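Local coordinates for transcriptional regulator, LacI family (Corynebacterium glutamicum, PDB 3H5T), which activates transcription of ino1, the inositol phosphate synthase gene, in an inositol-dependent manner by binding a palindromic promoter motif, and takes part in regulating cell wall biogenesis, at residues G72-E77 with Y135-G140; A96-D101 with A328-L333; I156-A161 with F168-N173; I318-L323 with V345-S350. One frame throughout, in Å; residues are numbered along the deposited sequence.

Interaction 1. Residues G72-E77 with Y135-G140; sequences GVLLTE and YSVAKG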
loop_
_atom_site.group_PDB
_atom_site.type_symbol
_atom_site.label_atom_id
_atom_site.label_comp_id
_atom_site.label_asym_id
_atom_site.label_seq_id
_atom_site.Cartn_x
_atom_site.Cartn_y
_atom_site.Cartn_z
ATOM N N GLY A 72 16.411 0.334 -3.690
ATOM C CA GLY A 72 15.889 -0.185 -2.438
ATOM C C GLY A 72 14.520 0.349 -2.046
ATOM O O GLY A 72 13.976 1.264 -2.678
ATOM N N VAL A 73 13.956 -0.248 -0.998
ATOM C CA VAL A 73 12.663 0.154 -0.470
ATOM C C VAL A 73 12.781 0.096 1.049
ATOM O O VAL A 73 12.960 -0.979 1.627
ATOM C CB VAL A 73 11.535 -0.790 -0.934
ATOM C CG1 VAL A 73 10.193 -0.334 -0.351
ATOM C CG2 VAL A 73 11.467 -0.800 -2.448
ATOM N N LEU A 74 12.701 1.258 1.689
ATOM C CA LEU A 74 12.808 1.326 3.130
ATOM C C LEU A 74 11.448 1.065 3.729
ATOM O O LEU A 74 10.494 1.791 3.472
ATOM C CB LEU A 74 13.313 2.693 3.573
ATOM C CG LEU A 74 13.626 2.787 5.068
ATOM C CD1 LEU A 74 15.053 3.277 5.265
ATOM C CD2 LEU A 74 12.628 3.703 5.737
ATOM N N LEU A 75 11.375 0.014 4.534
ATOM C CA LEU A 75 10.137 -0.389 5.180
ATOM C C LEU A 75 10.322 -0.225 6.688
ATOM O O LEU A 75 11.198 -0.848 7.292
ATOM C CB LEU A 75 9.837 -1.862 4.833
ATOM C CG LEU A 75 8.397 -2.376 4.919
ATOM C CD1 LEU A 75 7.533 -1.592 3.968
ATOM C CD2 LEU A 75 8.335 -3.838 4.546
ATOM N N THR A 76 9.500 0.619 7.297
ATOM C CA THR A 76 9.587 0.836 8.731
ATOM C C THR A 76 8.761 -0.257 9.458
ATOM O O THR A 76 8.047 -0.003 10.429
ATOM C CB THR A 76 9.125 2.293 9.063
ATOM O OG1 THR A 76 9.765 2.723 10.261
ATOM C CG2 THR A 76 7.622 2.391 9.222
ATOM N N GLU A 77 8.896 -1.486 8.961
ATOM C CA GLU A 77 8.204 -2.666 9.490
ATOM C C GLU A 77 9.122 -3.874 9.402
ATOM O O GLU A 77 10.215 -3.792 8.841
ATOM C CB GLU A 77 6.963 -3.014 8.652
ATOM C CG GLU A 77 5.938 -1.932 8.499
ATOM C CD GLU A 77 5.359 -1.521 9.818
ATOM O OE1 GLU A 77 5.576 -2.255 10.807
ATOM O OE2 GLU A 77 4.684 -0.470 9.863
ATOM N N TYR A 135 8.763 3.923 1.783
ATOM C CA TYR A 135 7.391 3.465 1.882
ATOM C C TYR A 135 6.700 3.615 3.222
ATOM O O TYR A 135 7.026 2.926 4.183
ATOM C CB TYR A 135 7.307 2.002 1.446
ATOM C CG TYR A 135 5.923 1.425 1.533
ATOM C CD1 TYR A 135 4.846 2.039 0.888
ATOM C CD2 TYR A 135 5.679 0.258 2.255
ATOM C CE1 TYR A 135 3.549 1.496 0.958
ATOM C CE2 TYR A 135 4.391 -0.293 2.336
ATOM C CZ TYR A 135 3.336 0.330 1.685
ATOM O OH TYR A 135 2.080 -0.219 1.759
ATOM N N SER A 136 5.732 4.521 3.264
ATOM C CA SER A 136 4.921 4.736 4.452
ATOM C C SER A 136 5.714 4.871 5.744
ATOM O O SER A 136 5.583 4.066 6.658
ATOM C CB SER A 136 3.926 3.585 4.573
ATOM O OG SER A 136 3.038 3.793 5.649
ATOM N N VAL A 137 6.526 5.912 5.825
ATOM C CA VAL A 137 7.333 6.136 7.008
ATOM C C VAL A 137 6.810 7.356 7.760
ATOM O O VAL A 137 6.297 8.309 7.160
ATOM C CB VAL A 137 8.803 6.312 6.599
ATOM C CG1 VAL A 137 9.630 6.803 7.765
ATOM C CG2 VAL A 137 9.337 4.976 6.092
ATOM N N ALA A 138 6.922 7.322 9.079
ATOM C CA ALA A 138 6.435 8.426 9.896
ATOM C C ALA A 138 7.172 9.722 9.599
ATOM O O ALA A 138 8.331 9.720 9.187
ATOM C CB ALA A 138 6.580 8.084 11.382
ATOM N N LYS A 139 6.486 10.835 9.805
ATOM C CA LYS A 139 7.101 12.126 9.605
ATOM C C LYS A 139 8.061 12.211 10.782
ATOM O O LYS A 139 7.731 11.754 11.881
ATOM C CB LYS A 139 6.047 13.237 9.687
ATOM C CG LYS A 139 6.603 14.661 9.551
ATOM C CD LYS A 139 7.235 14.905 8.186
ATOM C CE LYS A 139 7.555 16.378 7.998
ATOM N NZ LYS A 139 8.078 16.707 6.639
ATOM N N GLY A 140 9.255 12.753 10.555
ATOM C CA GLY A 140 10.222 12.875 11.631
ATOM C C GLY A 140 10.995 11.601 11.916
ATOM O O GLY A 140 11.677 11.503 12.936
HETATM O O HOH W 1 8.184 5.372 10.575
HETATM O O HOH W 2 6.629 1.349 6.415
#
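Leu74 and Val137 meet at about a right angle, with Leu74 CD2 lying 3.5 Å from Val137 CG2. The same methyl of Val137 also reaches Thr76, whose CB is 4.0 Å from Val137 CG2, and so sits between two side chains of 72-77. Val73 and Tyr135 run alongside each other in the same sense, Val73 CG1 resting 4.1 Å from Tyr135 CB. With CG anti to the backbone N (chi1 179°), the Tyr135 ring stands beside Leu75, whose CD1 lies in the ring plane at the edge; how closely the two approach is doubtful in the model. Ser136 CB covers one ring face, Phe91 stacks with the ring, and the hydroxyl is hydrogen-bonded to Ser88.

The backbones are joined by Tyr135 N donating to Leu74 O over 3.2 Å. Beyond this bond the two segments separate, and two waters bridge them: the first lies 2.8 Å from Tyr135 O, to which it donates, and accepts from Thr76 N, while the other accepts from Ala138 N and hydrogen-bonds to Thr76 OG1.

This is where the parallel strands 70-75 and 132-135 run out into loops, in the Rossmann-like N-terminal lobe of the periplasmic-binding-protein-like core. In this fold of LacI-family regulators, such strand ends face the interlobe cleft, consistent with the salt bridge from Glu77 to Arg198.

Interaction 2. Residues A96-D101 with A328-L333; sequences AQAAGD and AGETLL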
loop_
_atom_site.group_PDB
_atom_site.type_symbol
_atom_site.label_atom_id
_atom_site.label_comp_id
_atom_site.label_asym_id
_atom_site.label_seq_id
_atom_site.Cartn_x
_atom_site.Cartn_y
_atom_site.Cartn_z
ATOM N N ALA A 96 8.013 -3.466 -8.592
ATOM C CA ALA A 96 8.716 -4.528 -9.294
ATOM C C ALA A 96 8.522 -4.356 -10.799
ATOM O O ALA A 96 9.395 -4.702 -11.587
ATOM C CB ALA A 96 8.194 -5.888 -8.849
ATOM N N GLN A 97 7.370 -3.819 -11.185
ATOM C CA GLN A 97 7.054 -3.594 -12.590
ATOM C C GLN A 97 7.826 -2.414 -13.191
ATOM O O GLN A 97 8.163 -2.423 -14.375
ATOM C CB GLN A 97 5.556 -3.368 -12.735
ATOM C CG GLN A 97 5.110 -2.961 -14.110
ATOM C CD GLN A 97 3.606 -2.872 -14.198
ATOM O OE1 GLN A 97 2.966 -2.214 -13.378
ATOM N NE2 GLN A 97 3.029 -3.537 -15.190
ATOM N N ALA A 98 8.091 -1.392 -12.385
ATOM C CA ALA A 98 8.837 -0.233 -12.862
ATOM C C ALA A 98 10.278 -0.690 -13.019
ATOM O O ALA A 98 10.875 -0.547 -14.086
ATOM C CB ALA A 98 8.746 0.919 -11.858
ATOM N N ALA A 99 10.833 -1.230 -11.939
ATOM C CA ALA A 99 12.187 -1.749 -11.960
ATOM C C ALA A 99 12.059 -3.013 -12.790
ATOM O O ALA A 99 11.275 -3.888 -12.453
ATOM C CB ALA A 99 12.638 -2.096 -10.557
ATOM N N GLY A 100 12.805 -3.116 -13.877
ATOM C CA GLY A 100 12.689 -4.306 -14.699
ATOM C C GLY A 100 13.670 -5.370 -14.269
ATOM O O GLY A 100 13.329 -6.272 -13.502
ATOM N N ASP A 101 14.894 -5.245 -14.771
ATOM C CA ASP A 101 15.976 -6.163 -14.468
ATOM C C ASP A 101 16.826 -5.575 -13.341
ATOM O O ASP A 101 17.979 -5.955 -13.147
ATOM C CB ASP A 101 16.835 -6.372 -15.719
ATOM C CG ASP A 101 15.999 -6.526 -16.980
ATOM O OD1 ASP A 101 15.017 -7.307 -16.958
ATOM O OD2 ASP A 101 16.323 -5.864 -17.995
ATOM N N ALA A 328 6.008 5.074 -8.215
ATOM C CA ALA A 328 7.082 5.275 -7.249
ATOM C C ALA A 328 8.416 4.864 -7.854
ATOM O O ALA A 328 9.331 5.676 -7.954
ATOM C CB ALA A 328 6.805 4.484 -5.983
ATOM N N GLY A 329 8.514 3.603 -8.267
ATOM C CA GLY A 329 9.738 3.103 -8.873
ATOM C C GLY A 329 10.143 3.881 -10.114
ATOM O O GLY A 329 11.319 4.189 -10.292
ATOM N N GLU A 330 9.177 4.194 -10.978
ATOM C CA GLU A 330 9.454 4.964 -12.196
ATOM C C GLU A 330 10.018 6.329 -11.850
ATOM O O GLU A 330 11.002 6.778 -12.440
ATOM C CB GLU A 330 8.186 5.152 -13.032
ATOM C CG GLU A 330 7.883 3.992 -13.964
ATOM C CD GLU A 330 8.984 3.778 -14.987
ATOM O OE1 GLU A 330 8.944 2.753 -15.710
ATOM O OE2 GLU A 330 9.892 4.642 -15.066
ATOM N N THR A 331 9.385 6.990 -10.890
ATOM C CA THR A 331 9.830 8.301 -10.464
ATOM C C THR A 331 11.271 8.192 -9.981
ATOM O O THR A 331 12.105 9.034 -10.307
ATOM C CB THR A 331 8.945 8.832 -9.335
ATOM O OG1 THR A 331 7.601 8.948 -9.810
ATOM C CG2 THR A 331 9.419 10.183 -8.864
ATOM N N LEU A 332 11.562 7.143 -9.216
ATOM C CA LEU A 332 12.910 6.946 -8.695
ATOM C C LEU A 332 13.915 6.797 -9.838
ATOM O O LEU A 332 14.916 7.523 -9.893
ATOM C CB LEU A 332 12.964 5.713 -7.781
ATOM C CG LEU A 332 14.321 5.429 -7.119
ATOM C CD1 LEU A 332 14.784 6.657 -6.368
ATOM C CD2 LEU A 332 14.215 4.248 -6.170
ATOM N N LEU A 333 13.638 5.872 -10.755
ATOM C CA LEU A 333 14.525 5.652 -11.891
ATOM C C LEU A 333 14.751 6.928 -12.703
ATOM O O LEU A 333 15.885 7.220 -13.080
ATOM C CB LEU A 333 13.979 4.540 -12.786
ATOM C CG LEU A 333 13.957 3.166 -12.119
ATOM C CD1 LEU A 333 13.505 2.101 -13.121
ATOM C CD2 LEU A 333 15.350 2.849 -11.589
#
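The peptide group joining Gly329 to Glu330 is covered on one face by the methyl of Ala98, whose CB sits 3.4 Å from Glu330 N. The same methyl lies 3.7 Å from Gly329 C, so it rests on bare helix backbone. Gly329 carries no side chain to intervene, and the two backbones come close: Ala98 CA and Glu330 CA are 5.3 Å apart. The second flat group, the Glu330 carboxylate, brings OE1 to 4.1 Å from Ala98 CA, with no hydrogen bond across the contact; its other oxygen, OE2, forms a long, weak ion pair with Lys334. A bend at chi2 (-62°) folds the Glu330 chain back, and its CG passes 3.8 Å from Ala98 CB.

The contact joins the C-terminal end of helix 86-98 to the middle of helix 321-336, two helices that pack on the same side of the mixed central sheet in the Rossmann-like N-terminal lobe of the core. Ile71 of strand 70-75 is touched by Ala99 and Leu333 from the two segments, and also by Leu332. Phe326, one turn earlier on helix 321-336, adds to the packing on Ala98.

Leu333 comes in where helix 86-98 ends, at Ala99. Its CG is anti to its own carbonyl carbon (chi1 -66°), and the branch CD1 reaches over to lie 3.9 Å from Ala98 O and 4.2 Å from Ala99 CA.

Interaction 3. Residues I156-A161 with F168-N173; sequences IADQPA and FIAPNN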
loop_
_atom_site.group_PDB
_atom_site.type_symbol
_atom_site.label_atom_id
_atom_site.label_comp_id
_atom_site.label_asym_id
_atom_site.label_seq_id
_atom_site.Cartn_x
_atom_site.Cartn_y
_atom_site.Cartn_z
ATOM N N ILE A 156 9.064 9.351 -2.032
ATOM C CA ILE A 156 8.249 8.935 -0.902
ATOM C C ILE A 156 6.851 8.510 -1.344
ATOM O O ILE A 156 6.234 9.172 -2.181
ATOM C CB ILE A 156 8.118 10.092 0.123
ATOM C CG1 ILE A 156 9.467 10.345 0.795
ATOM C CG2 ILE A 156 7.046 9.771 1.157
ATOM C CD1 ILE A 156 9.544 11.685 1.493
ATOM N N ALA A 157 6.355 7.412 -0.773
ATOM C CA ALA A 157 5.012 6.920 -1.077
ATOM C C ALA A 157 4.169 6.907 0.194
ATOM O O ALA A 157 4.618 6.446 1.249
ATOM C CB ALA A 157 5.076 5.519 -1.667
ATOM N N ASP A 158 2.945 7.416 0.082
ATOM C CA ASP A 158 2.017 7.473 1.204
ATOM C C ASP A 158 2.384 8.507 2.268
ATOM O O ASP A 158 1.566 9.346 2.629
ATOM C CB ASP A 158 1.892 6.084 1.837
ATOM C CG ASP A 158 0.773 5.262 1.218
ATOM O OD1 ASP A 158 0.758 4.026 1.422
ATOM O OD2 ASP A 158 -0.099 5.853 0.539
ATOM N N GLN A 159 3.616 8.457 2.756
ATOM C CA GLN A 159 4.073 9.390 3.781
ATOM C C GLN A 159 5.576 9.180 3.989
ATOM O O GLN A 159 6.094 8.104 3.716
ATOM C CB GLN A 159 3.315 9.111 5.080
ATOM C CG GLN A 159 3.481 7.683 5.560
ATOM C CD GLN A 159 2.579 7.338 6.719
ATOM O OE1 GLN A 159 2.234 8.195 7.532
ATOM N NE2 GLN A 159 2.208 6.071 6.819
ATOM N N PRO A 160 6.293 10.185 4.505
ATOM C CA PRO A 160 5.868 11.515 4.942
ATOM C C PRO A 160 5.776 12.533 3.808
ATOM O O PRO A 160 6.585 12.531 2.882
ATOM C CB PRO A 160 6.950 11.893 5.939
ATOM C CG PRO A 160 8.174 11.396 5.215
ATOM C CD PRO A 160 7.742 10.016 4.724
ATOM N N ALA A 161 4.788 13.409 3.918
ATOM C CA ALA A 161 4.568 14.457 2.940
ATOM C C ALA A 161 5.457 15.642 3.262
ATOM O O ALA A 161 5.953 15.775 4.379
ATOM C CB ALA A 161 3.103 14.903 2.976
ATOM N N PHE A 168 6.764 13.049 -3.935
ATOM C CA PHE A 168 5.727 12.407 -3.134
ATOM C C PHE A 168 4.543 11.875 -3.956
ATOM O O PHE A 168 3.983 12.586 -4.793
ATOM C CB PHE A 168 5.259 13.444 -2.090
ATOM C CG PHE A 168 4.155 12.972 -1.167
ATOM C CD1 PHE A 168 4.405 12.040 -0.167
ATOM C CD2 PHE A 168 2.878 13.512 -1.267
ATOM C CE1 PHE A 168 3.397 11.657 0.719
ATOM C CE2 PHE A 168 1.865 13.139 -0.387
ATOM C CZ PHE A 168 2.124 12.211 0.608
ATOM N N ILE A 169 4.168 10.623 -3.706
ATOM C CA ILE A 169 3.049 9.981 -4.400
ATOM C C ILE A 169 2.055 9.430 -3.376
ATOM O O ILE A 169 2.404 8.568 -2.572
ATOM C CB ILE A 169 3.514 8.786 -5.256
ATOM C CG1 ILE A 169 4.607 9.228 -6.224
ATOM C CG2 ILE A 169 2.321 8.184 -6.008
ATOM C CD1 ILE A 169 5.113 8.101 -7.111
ATOM N N ALA A 170 0.820 9.914 -3.407
ATOM C CA ALA A 170 -0.194 9.441 -2.473
ATOM C C ALA A 170 -1.574 10.012 -2.758
ATOM O O ALA A 170 -1.721 11.017 -3.461
ATOM C CB ALA A 170 0.211 9.791 -1.044
ATOM N N PRO A 171 -2.616 9.354 -2.240
ATOM C CA PRO A 171 -3.975 9.853 -2.459
ATOM C C PRO A 171 -4.235 10.861 -1.340
ATOM O O PRO A 171 -3.462 10.923 -0.387
ATOM C CB PRO A 171 -4.814 8.599 -2.295
ATOM C CG PRO A 171 -4.076 7.877 -1.194
ATOM C CD PRO A 171 -2.644 7.999 -1.661
ATOM N N ASN A 172 -5.289 11.662 -1.456
ATOM C CA ASN A 172 -5.612 12.610 -0.396
ATOM C C ASN A 172 -6.428 11.777 0.584
ATOM O O ASN A 172 -7.584 11.444 0.323
ATOM C CB ASN A 172 -6.438 13.782 -0.942
ATOM C CG ASN A 172 -6.846 14.780 0.147
ATOM O OD1 ASN A 172 -7.217 15.916 -0.147
ATOM N ND2 ASN A 172 -6.789 14.351 1.403
ATOM N N ASN A 173 -5.821 11.430 1.708
ATOM C CA ASN A 173 -6.500 10.595 2.674
ATOM C C ASN A 173 -7.658 11.240 3.414
ATOM O O ASN A 173 -8.672 10.587 3.670
ATOM C CB ASN A 173 -5.478 10.022 3.645
ATOM C CG ASN A 173 -4.578 9.015 2.977
ATOM O OD1 ASN A 173 -5.038 7.966 2.535
ATOM N ND2 ASN A 173 -3.293 9.336 2.875
#
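Ile156 and Ala157 pair with Phe168 and Ile169 as parallel neighbours in the central sheet of the core's N-terminal lobe, strands 154-157 and 168-171 being joined by a loop without the usual crossover helix. Ile156 O accepts from Ile169 N over 2.9 Å. One step on, Asp158 N donates to Ile169 O, also at 2.9 Å, in an almost straight bond (170°).

The loop then curls around the Phe168 ring. Ala161 lies over one face: its CA is 4.0 Å from the ring centroid in a CH-pi contact, and its CB is 3.7 Å from Phe168 CZ. At the edge, Ile156 CG2 meets Phe168 CD1 at 3.7 Å, and Asp158 O approaches Phe168 CE1 at 3.5 Å, close to the ring plane. Beyond the strand pairing, Asp158 CA rests on Ala170 CB at 3.7 Å, while the Asp158 carboxylate turns to a salt bridge with Lys324.

Asp158 O at the rim and the Ala161 C-H groups over the face suit the charge distribution of a phenyl ring, though the rim also meets Ile156 CG2; most of the gain is probably burial.

Interaction 4. Residues I318-L323 with V345-S350; sequences IQPNKL and VELETS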
loop_
_atom_site.group_PDB
_atom_site.type_symbol
_atom_site.label_atom_id
_atom_site.label_comp_id
_atom_site.label_asym_id
_atom_site.label_seq_id
_atom_site.Cartn_x
_atom_site.Cartn_y
_atom_site.Cartn_z
ATOM N N ILE A 318 -11.312 2.086 -2.545
ATOM C CA ILE A 318 -10.323 1.446 -3.399
ATOM C C ILE A 318 -9.173 2.380 -3.724
ATOM O O ILE A 318 -9.366 3.497 -4.198
ATOM C CB ILE A 318 -10.937 0.919 -4.711
ATOM C CG1 ILE A 318 -12.046 -0.088 -4.382
ATOM C CG2 ILE A 318 -9.837 0.262 -5.575
ATOM C CD1 ILE A 318 -12.576 -0.827 -5.576
ATOM N N GLN A 319 -7.972 1.896 -3.452
ATOM C CA GLN A 319 -6.750 2.642 -3.690
ATOM C C GLN A 319 -5.882 1.847 -4.670
ATOM O O GLN A 319 -5.609 0.659 -4.470
ATOM C CB GLN A 319 -6.033 2.852 -2.356
ATOM C CG GLN A 319 -4.631 3.380 -2.466
ATOM C CD GLN A 319 -4.008 3.619 -1.104
ATOM O OE1 GLN A 319 -4.207 2.836 -0.168
ATOM N NE2 GLN A 319 -3.238 4.696 -0.989
ATOM N N PRO A 320 -5.448 2.492 -5.759
ATOM C CA PRO A 320 -4.615 1.812 -6.758
ATOM C C PRO A 320 -3.180 1.615 -6.267
ATOM O O PRO A 320 -2.272 2.332 -6.693
ATOM C CB PRO A 320 -4.707 2.749 -7.954
ATOM C CG PRO A 320 -4.729 4.097 -7.290
ATOM C CD PRO A 320 -5.687 3.898 -6.132
ATOM N N ASN A 321 -2.980 0.635 -5.384
ATOM C CA ASN A 321 -1.658 0.374 -4.827
ATOM C C ASN A 321 -0.588 -0.105 -5.788
ATOM O O ASN A 321 0.590 0.231 -5.616
ATOM C CB ASN A 321 -1.747 -0.605 -3.655
ATOM C CG ASN A 321 -2.293 0.048 -2.409
ATOM O OD1 ASN A 321 -1.925 1.177 -2.089
ATOM N ND2 ASN A 321 -3.166 -0.655 -1.694
ATOM N N LYS A 322 -0.962 -0.888 -6.792
ATOM C CA LYS A 322 0.053 -1.351 -7.725
ATOM C C LYS A 322 0.535 -0.165 -8.558
ATOM O O LYS A 322 1.724 -0.036 -8.844
ATOM C CB LYS A 322 -0.495 -2.459 -8.632
ATOM C CG LYS A 322 0.534 -3.050 -9.586
ATOM C CD LYS A 322 0.015 -4.341 -10.173
ATOM C CE LYS A 322 1.115 -5.183 -10.802
ATOM N NZ LYS A 322 1.496 -4.761 -12.177
ATOM N N LEU A 323 -0.392 0.712 -8.927
ATOM C CA LEU A 323 -0.052 1.882 -9.730
ATOM C C LEU A 323 0.824 2.817 -8.897
ATOM O O LEU A 323 1.771 3.426 -9.418
ATOM C CB LEU A 323 -1.324 2.619 -10.181
ATOM C CG LEU A 323 -1.120 3.832 -11.098
ATOM C CD1 LEU A 323 -0.585 3.365 -12.434
ATOM C CD2 LEU A 323 -2.441 4.589 -11.290
ATOM N N VAL A 345 2.289 14.130 -6.567
ATOM C CA VAL A 345 1.265 13.501 -7.391
ATOM C C VAL A 345 0.178 12.960 -6.471
ATOM O O VAL A 345 0.474 12.291 -5.478
ATOM C CB VAL A 345 1.822 12.315 -8.205
ATOM C CG1 VAL A 345 0.708 11.675 -9.001
ATOM C CG2 VAL A 345 2.933 12.782 -9.130
ATOM N N GLU A 346 -1.077 13.253 -6.799
ATOM C CA GLU A 346 -2.200 12.788 -6.002
ATOM C C GLU A 346 -2.868 11.610 -6.684
ATOM O O GLU A 346 -3.371 11.742 -7.793
ATOM C CB GLU A 346 -3.234 13.899 -5.826
ATOM C CG GLU A 346 -4.399 13.517 -4.910
ATOM C CD GLU A 346 -5.486 14.578 -4.872
ATOM O OE1 GLU A 346 -5.143 15.783 -4.859
ATOM O OE2 GLU A 346 -6.679 14.205 -4.846
ATOM N N LEU A 347 -2.867 10.453 -6.031
ATOM C CA LEU A 347 -3.513 9.288 -6.611
ATOM C C LEU A 347 -5.000 9.349 -6.307
ATOM O O LEU A 347 -5.406 9.717 -5.201
ATOM C CB LEU A 347 -2.928 7.993 -6.045
ATOM C CG LEU A 347 -1.518 7.602 -6.496
ATOM C CD1 LEU A 347 -1.246 6.180 -6.051
ATOM C CD2 LEU A 347 -1.397 7.686 -8.012
ATOM N N GLU A 348 -5.816 9.002 -7.292
ATOM C CA GLU A 348 -7.254 9.018 -7.097
ATOM C C GLU A 348 -7.709 7.690 -6.523
ATOM O O GLU A 348 -7.112 6.650 -6.792
ATOM C CB GLU A 348 -7.980 9.289 -8.419
ATOM C CG GLU A 348 -9.439 8.828 -8.421
ATOM C CD GLU A 348 -10.281 9.485 -9.504
ATOM O OE1 GLU A 348 -10.569 10.696 -9.368
ATOM O OE2 GLU A 348 -10.656 8.795 -10.482
ATOM N N THR A 349 -8.757 7.745 -5.708
ATOM C CA THR A 349 -9.338 6.556 -5.105
ATOM C C THR A 349 -10.790 6.523 -5.560
ATOM O O THR A 349 -11.285 7.485 -6.138
ATOM C CB THR A 349 -9.322 6.627 -3.563
ATOM O OG1 THR A 349 -10.250 7.628 -3.119
ATOM C CG2 THR A 349 -7.922 6.968 -3.055
ATOM N N SER A 350 -11.478 5.420 -5.306
ATOM C CA SER A 350 -12.882 5.307 -5.673
ATOM C C SER A 350 -13.575 4.477 -4.607
ATOM O O SER A 350 -13.065 3.440 -4.193
ATOM C CB SER A 350 -13.032 4.642 -7.042
ATOM O OG SER A 350 -12.472 3.343 -7.037
#
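Ile318 and Ser350 form an antiparallel hydrogen-bonded pair: Ile318 N donates to Ser350 O over 2.8 Å, and Ser350 N returns a bond of 3.1 Å to Ile318 O. The pair lies where the chain is expected to pass between the two lobes, as in the periplasmic-binding-protein fold: 318-323 brings the chain into helix 321-336 of the core's N-terminal lobe, and strand 344-352, paired antiparallel with strand 316-318, probably leads back toward the other lobe.

After Ile318, 318-323 turns away in an inverse gamma turn centred on Pro320, closed by a weak bond from Asn321 N to Gln319 O, and Pro320 takes the N-cap position of the helix. Its ring lies against the backbone of 345-350, with CG 3.5 Å from Glu348 O. The same CG is 4.2 Å from Leu347 CD1, and that methyl also approaches Pro320 O at 4.0 Å. The Leu347 side chain also touches Ile169 and Lys324, which ties the contact to the neighbouring strand and the helix. Thr349 passes close to Ile318, its CG2 lying 3.9 Å from Ile318 O.

Both side chains of the Ile318-Ser350 pair project to one face of the sheet. There Ser350 OG, lying between the backbone N and the carbonyl carbon (chi1 60°), comes to 3.7 Å from Ile318 CB.

How the interactions relate
Interactions 1, 3 and 4 follow one sheet from strand 70-75 to the edge strand 316-318, while interaction 2 packs helices against it. Interactions 1 and 3 are buried and touch through Ser136 N and Ala157 O, 3.0 Å apart; interaction 4 lies at the surface, and interaction 2 is partly buried. Interactions 3 and 4 are continuous through neighbouring strands, with Ala170 O 2.9 Å from Leu347 N. Helix 321-336 serves both interactions 2 and 4, and Ile169 CD1 packs on it beside Ala328. Chemistry varies with place: water bridges at the diverging strand ends of interaction 1, parallel pairing with a packed phenyl ring in 3, methyl-to-backbone packing without hydrogen bonds in 2, and antiparallel pairing in 4.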